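Local coordinates for protein interleukin-2 receptor subunit beta (Mus musculus, PDB 6DG5) that probably serves as the beta subunit of the interleukin-2 receptor, binding the cytokine outside the cell and transducing its mitogenic signal, at residues 143-148 with 152-157; 6-11 with 79-84. One frame throughout, in Å; residues are numbered along the deposited sequence.

Contact 1: residues 143-148 with 152-157; sequences EARRRL and SWEDAS
The indole of Trp153 is inserted between the side chains of Arg145 and Arg147, which lie on opposite sides of its ring plane. Over one face the guanidinium of Arg147 stacks almost parallel, the planes 6° apart. Its CZ stands 3.6 Å from the centroid of the five-membered ring of Trp153, a cation-pi contact, and Arg147 CD makes a CH-pi contact with the six-membered ring. On the other side of the indole the guanidinium plane of Arg145 is tilted 20° from that of the ring: Arg145 NE comes within 3.4 Å of Trp153 CE3, and Trp153 CB sits over the centre of the Arg145 guanidinium. The ring edge is met by backbone, Arg145 O lying 3.4 Å from Trp153 CZ3. With CG between backbone N and carbonyl carbon (chi1 57°) and an extended chain beyond it, Arg145 runs across the indole at about a right angle. Ala156 CB packs 3.6 Å from Arg147 CB. With an alanine at Trp153, a gap would probably open between the two arginines, and Arg147 would lose the aromatic face on which its guanidinium lies flat.

The backbone pairing sets the two segments in register: Arg146 and Ser157 form an antiparallel hydrogen-bonded pair, Arg146 N to Ser157 O at 3.0 Å and Ser157 N to Arg146 O at 3.3 Å. Ser152 OG accepts from Glu154 N, an ST turn. Farther out, Gln182 holds Arg145 NH2 and Glu180 forms a salt bridge with Arg147. The cation-pi contact of Arg145 with Trp198 is consistent with the arginine-tryptophan stacking around the WSXWS motif known from type I cytokine receptors. Strand 140-148 runs between strands 157-161 and 178-187 in the fibronectin type-III sheet, and the side chain of Trp153 touches Glu180 and Gln182 of strand 178-187.

Contact 2: residues 6-11 with 79-84; sequences SHLECF and LDINVV
Leu8 and Ile81 meet through methyl groups, Leu8 CD2 standing 3.5 Å from Ile81 CG2, the first of three apolar contacts. The same Leu8 CD2 reaches Val83 CG2 at 3.8 Å, so one leucine branch serves two residues of the facing strand. It gets there because CG is anti to the backbone N (chi1 -168°), which directs the branch toward strand 79-84.

The sulfur contact uses the other arm of Ile81: Ile81 CD1 lies 3.5 Å from Cys10 SG. That sulfur is disulfide-bonded to Cys20, so the longer branch of Ile81 packs against the Cys10 end of the cystine; the residue also touches Cys20 and Phe99.

Polar bonds play no part between 6-11 and 79-84, as expected from the separation: the axes of the short segments 8-11 and 79-84 approach no closer than 10.0 Å, with 133° between their N-to-C directions. Each strand finds its backbone partners in its own neighbours, Glu9 in Met21 and Ile81 in Cys97. Such face-to-face packing of buried side chains is the core of a beta sandwich, here the N-terminal domain, with a disulfide joining its first two strands as in other type I cytokine receptors.

Starting at the N terminus, the chain lays down the first half of contact 2 at 6-11 and closes it at 79-84, a loop of 67 intervening residues that takes in much of the N-terminal domain. Contact 1 opens later, at 143-148, and closes at 152-157 after three intervening residues. The two are therefore in series, neither nested nor crossed. Contact 1 and contact 2 lie on opposite sides of the chain's centre; the centres of contacts 1 and 2 are about 33 Å apart, and the nearest atoms of contacts 1 and 2 about 15 Å apart. Contact 2 joins strands across the N-terminal sandwich, whereas contact 1 joins strand 140-148 to the connection that follows it, at the surface of the fibronectin type-III domain.

Contact 1: residues 143-148 with 152-157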
loop_
_atom_site.group_PDB
_atom_site.type_symbol
_atom_site.label_atom_id
_atom_site.label_comp_id
_atom_site.label_asym_id
_atom_site.label_seq_id
_atom_site.Cartn_x
_atom_site.Cartn_y
_atom_site.Cartn_z
ATOM N N GLU B 143 -5.921 14.138 -8.915
ATOM C CA GLU B 143 -6.807 15.288 -9.042
ATOM C C GLU B 143 -6.644 15.854 -10.443
ATOM O O GLU B 143 -5.523 16.165 -10.862
ATOM C CB GLU B 143 -6.490 16.359 -7.993
ATOM C CG GLU B 143 -7.599 16.611 -6.984
ATOM C CD GLU B 143 -7.340 17.842 -6.133
ATOM O OE1 GLU B 143 -6.463 18.650 -6.506
ATOM O OE2 GLU B 143 -8.013 18.001 -5.091
ATOM N N ALA B 144 -7.753 15.981 -11.164
ATOM C CA ALA B 144 -7.757 16.548 -12.504
ATOM C C ALA B 144 -8.650 17.780 -12.541
ATOM O O ALA B 144 -9.586 17.912 -11.745
ATOM C CB ALA B 144 -8.232 15.522 -13.545
ATOM N N ARG B 145 -8.356 18.689 -13.467
ATOM C CA ARG B 145 -9.185 19.870 -13.667
ATOM C C ARG B 145 -9.495 20.042 -15.146
ATOM O O ARG B 145 -8.594 19.984 -15.990
ATOM C CB ARG B 145 -8.521 21.135 -13.101
ATOM C CG ARG B 145 -7.143 21.477 -13.643
ATOM C CD ARG B 145 -6.636 22.747 -12.975
ATOM N NE ARG B 145 -5.321 23.162 -13.450
ATOM C CZ ARG B 145 -4.683 24.243 -13.010
ATOM N NH1 ARG B 145 -5.243 25.012 -12.086
ATOM N NH2 ARG B 145 -3.489 24.557 -13.490
ATOM N N ARG B 146 -10.773 20.249 -15.449
ATOM C CA ARG B 146 -11.271 20.407 -16.809
ATOM C C ARG B 146 -11.660 21.862 -17.029
ATOM O O ARG B 146 -12.441 22.420 -16.253
ATOM C CB ARG B 146 -12.474 19.493 -17.049
ATOM C CG ARG B 146 -13.136 19.658 -18.405
ATOM C CD ARG B 146 -14.610 19.271 -18.360
ATOM N NE ARG B 146 -15.429 20.305 -17.731
ATOM C CZ ARG B 146 -15.901 20.240 -16.488
ATOM N NH1 ARG B 146 -15.644 19.183 -15.730
ATOM N NH2 ARG B 146 -16.637 21.232 -16.003
ATOM N N ARG B 147 -11.119 22.476 -18.079
ATOM C CA ARG B 147 -11.430 23.861 -18.387
ATOM C C ARG B 147 -11.882 23.990 -19.832
ATOM O O ARG B 147 -11.496 23.202 -20.699
ATOM C CB ARG B 147 -10.230 24.793 -18.130
ATOM C CG ARG B 147 -9.260 24.952 -19.294
ATOM C CD ARG B 147 -8.355 26.157 -19.074
ATOM N NE ARG B 147 -7.320 26.276 -20.096
ATOM C CZ ARG B 147 -6.458 27.287 -20.171
ATOM N NH1 ARG B 147 -6.511 28.272 -19.284
ATOM N NH2 ARG B 147 -5.545 27.316 -21.132
ATOM N N LEU B 148 -12.721 24.992 -20.074
ATOM C CA LEU B 148 -13.153 25.327 -21.425
ATOM C C LEU B 148 -12.049 26.103 -22.132
ATOM O O LEU B 148 -11.318 26.876 -21.503
ATOM C CB LEU B 148 -14.436 26.156 -21.371
ATOM C CG LEU B 148 -15.607 25.776 -22.278
ATOM C CD1 LEU B 148 -16.119 24.398 -21.926
ATOM C CD2 LEU B 148 -16.716 26.806 -22.157
ATOM N N SER B 152 -10.100 30.151 -17.839
ATOM C CA SER B 152 -8.951 30.117 -16.946
ATOM C C SER B 152 -8.861 28.781 -16.216
ATOM O O SER B 152 -9.856 28.079 -16.029
ATOM C CB SER B 152 -9.029 31.258 -15.928
ATOM O OG SER B 152 -8.009 31.138 -14.952
ATOM N N TRP B 153 -7.635 28.441 -15.800
ATOM C CA TRP B 153 -7.423 27.228 -15.014
ATOM C C TRP B 153 -7.931 27.385 -13.589
ATOM O O TRP B 153 -8.313 26.392 -12.958
ATOM C CB TRP B 153 -5.942 26.847 -15.004
ATOM C CG TRP B 153 -5.485 26.151 -16.255
ATOM C CD1 TRP B 153 -4.537 26.584 -17.137
ATOM C CD2 TRP B 153 -5.960 24.896 -16.760
ATOM N NE1 TRP B 153 -4.390 25.675 -18.157
ATOM C CE2 TRP B 153 -5.252 24.630 -17.950
ATOM C CE3 TRP B 153 -6.913 23.972 -16.322
ATOM C CZ2 TRP B 153 -5.468 23.478 -18.706
ATOM C CZ3 TRP B 153 -7.125 22.830 -17.073
ATOM C CH2 TRP B 153 -6.406 22.594 -18.250
ATOM N N GLU B 154 -7.936 28.611 -13.063
ATOM C CA GLU B 154 -8.536 28.848 -11.756
ATOM C C GLU B 154 -10.055 28.804 -11.830
ATOM O O GLU B 154 -10.714 28.496 -10.831
ATOM C CB GLU B 154 -8.069 30.192 -11.194
ATOM C CG GLU B 154 -6.602 30.508 -11.466
ATOM C CD GLU B 154 -5.651 29.500 -10.847
ATOM O OE1 GLU B 154 -5.996 28.927 -9.791
ATOM O OE2 GLU B 154 -4.558 29.285 -11.415
ATOM N N ASP B 155 -10.619 29.104 -13.002
ATOM C CA ASP B 155 -12.052 28.971 -13.220
ATOM C C ASP B 155 -12.461 27.518 -13.410
ATOM O O ASP B 155 -13.650 27.198 -13.305
ATOM C CB ASP B 155 -12.457 29.801 -14.444
ATOM C CG ASP B 155 -13.921 30.204 -14.433
ATOM O OD1 ASP B 155 -14.654 29.787 -13.510
ATOM O OD2 ASP B 155 -14.330 30.947 -15.354
ATOM N N ALA B 156 -11.500 26.634 -13.671
ATOM C CA ALA B 156 -11.797 25.255 -14.033
ATOM C C ALA B 156 -12.335 24.465 -12.840
ATOM O O ALA B 156 -12.158 24.834 -11.674
ATOM C CB ALA B 156 -10.551 24.568 -14.590
ATOM N N SER B 157 -12.996 23.356 -13.156
ATOM C CA SER B 157 -13.576 22.465 -12.161
ATOM C C SER B 157 -12.587 21.345 -11.862
ATOM O O SER B 157 -12.177 20.616 -12.771
ATOM C CB SER B 157 -14.906 21.898 -12.657
ATOM O OG SER B 157 -15.700 21.422 -11.585
#

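Contact 2: residues 6-11 with 79-84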
loop_
_atom_site.group_PDB
_atom_site.type_symbol
_atom_site.label_atom_id
_atom_site.label_comp_id
_atom_site.label_asym_id
_atom_site.label_seq_id
_atom_site.Cartn_x
_atom_site.Cartn_y
_atom_site.Cartn_z
ATOM N N SER B 6 14.831 27.704 8.037
ATOM C CA SER B 6 13.526 28.325 7.853
ATOM C C SER B 6 13.209 28.545 6.379
ATOM O O SER B 6 12.125 28.179 5.910
ATOM C CB SER B 6 13.463 29.630 8.636
ATOM O OG SER B 6 14.647 30.392 8.439
ATOM N N HIS B 7 14.134 29.138 5.637
ATOM C CA HIS B 7 13.830 29.616 4.300
ATOM C C HIS B 7 14.069 28.587 3.203
ATOM O O HIS B 7 13.766 28.868 2.037
ATOM C CB HIS B 7 14.651 30.868 3.999
ATOM C CG HIS B 7 13.922 32.145 4.273
ATOM N ND1 HIS B 7 14.206 32.952 5.354
ATOM C CD2 HIS B 7 12.922 32.757 3.598
ATOM C CE1 HIS B 7 13.414 34.008 5.330
ATOM N NE2 HIS B 7 12.625 33.914 4.274
ATOM N N LEU B 8 14.598 27.416 3.528
ATOM C CA LEU B 8 14.909 26.413 2.520
ATOM C C LEU B 8 13.796 25.374 2.467
ATOM O O LEU B 8 13.342 24.889 3.508
ATOM C CB LEU B 8 16.252 25.742 2.812
ATOM C CG LEU B 8 16.854 24.879 1.704
ATOM C CD1 LEU B 8 17.260 25.741 0.522
ATOM C CD2 LEU B 8 18.044 24.125 2.248
ATOM N N GLU B 9 13.353 25.046 1.254
ATOM C CA GLU B 9 12.341 24.021 1.033
ATOM C C GLU B 9 12.886 22.994 0.050
ATOM O O GLU B 9 13.341 23.355 -1.040
ATOM C CB GLU B 9 11.033 24.617 0.499
ATOM C CG GLU B 9 10.268 25.452 1.510
ATOM N N CYS B 10 12.840 21.722 0.440
ATOM C CA CYS B 10 13.341 20.631 -0.380
ATOM C C CYS B 10 12.251 19.587 -0.573
ATOM O O CYS B 10 11.406 19.383 0.303
ATOM C CB CYS B 10 14.575 19.986 0.252
ATOM S SG CYS B 10 15.975 21.104 0.474
ATOM N N PHE B 11 12.279 18.923 -1.729
ATOM C CA PHE B 11 11.255 17.951 -2.083
ATOM C C PHE B 11 11.894 16.701 -2.666
ATOM O O PHE B 11 12.866 16.779 -3.423
ATOM C CB PHE B 11 10.249 18.537 -3.080
ATOM C CG PHE B 11 9.354 19.582 -2.485
ATOM C CD1 PHE B 11 8.403 19.237 -1.541
ATOM C CD2 PHE B 11 9.461 20.908 -2.868
ATOM C CE1 PHE B 11 7.574 20.194 -0.986
ATOM C CE2 PHE B 11 8.632 21.871 -2.319
ATOM C CZ PHE B 11 7.688 21.512 -1.377
ATOM N N LEU B 79 18.868 12.959 6.043
ATOM C CA LEU B 79 20.067 13.558 5.479
ATOM C C LEU B 79 20.138 15.034 5.846
ATOM O O LEU B 79 19.125 15.741 5.827
ATOM C CB LEU B 79 20.116 13.374 3.957
ATOM C CG LEU B 79 18.949 13.807 3.072
ATOM C CD1 LEU B 79 19.128 15.235 2.623
ATOM C CD2 LEU B 79 18.851 12.890 1.870
ATOM N N ASP B 80 21.341 15.487 6.192
ATOM C CA ASP B 80 21.574 16.867 6.602
ATOM C C ASP B 80 21.844 17.711 5.363
ATOM O O ASP B 80 22.850 17.510 4.673
ATOM C CB ASP B 80 22.743 16.946 7.582
ATOM C CG ASP B 80 22.525 16.095 8.817
ATOM O OD1 ASP B 80 22.237 14.890 8.666
ATOM O OD2 ASP B 80 22.653 16.628 9.940
ATOM N N ILE B 81 20.954 18.656 5.083
ATOM C CA ILE B 81 21.110 19.561 3.951
ATOM C C ILE B 81 21.784 20.838 4.437
ATOM O O ILE B 81 21.278 21.517 5.338
ATOM C CB ILE B 81 19.762 19.864 3.287
ATOM C CG1 ILE B 81 19.327 18.674 2.440
ATOM C CG2 ILE B 81 19.867 21.099 2.416
ATOM C CD1 ILE B 81 17.873 18.691 2.057
ATOM N N ASN B 82 22.930 21.157 3.843
ATOM C CA ASN B 82 23.698 22.344 4.181
ATOM C C ASN B 82 23.858 23.209 2.939
ATOM O O ASN B 82 24.111 22.696 1.844
ATOM C CB ASN B 82 25.076 21.974 4.739
ATOM C CG ASN B 82 25.000 20.948 5.850
ATOM O OD1 ASN B 82 24.968 21.293 7.030
ATOM N ND2 ASN B 82 24.973 19.674 5.477
ATOM N N VAL B 83 23.706 24.517 3.114
ATOM C CA VAL B 83 23.912 25.487 2.046
ATOM C C VAL B 83 25.210 26.222 2.332
ATOM O O VAL B 83 25.348 26.873 3.377
ATOM C CB VAL B 83 22.737 26.469 1.928
ATOM C CG1 VAL B 83 22.975 27.437 0.778
ATOM C CG2 VAL B 83 21.435 25.711 1.735
ATOM N N VAL B 84 26.165 26.116 1.413
ATOM C CA VAL B 84 27.464 26.762 1.541
ATOM C C VAL B 84 27.652 27.710 0.366
ATOM O O VAL B 84 27.285 27.389 -0.770
ATOM C CB VAL B 84 28.609 25.730 1.603
ATOM C CG1 VAL B 84 28.576 24.992 2.930
ATOM C CG2 VAL B 84 28.504 24.752 0.447
#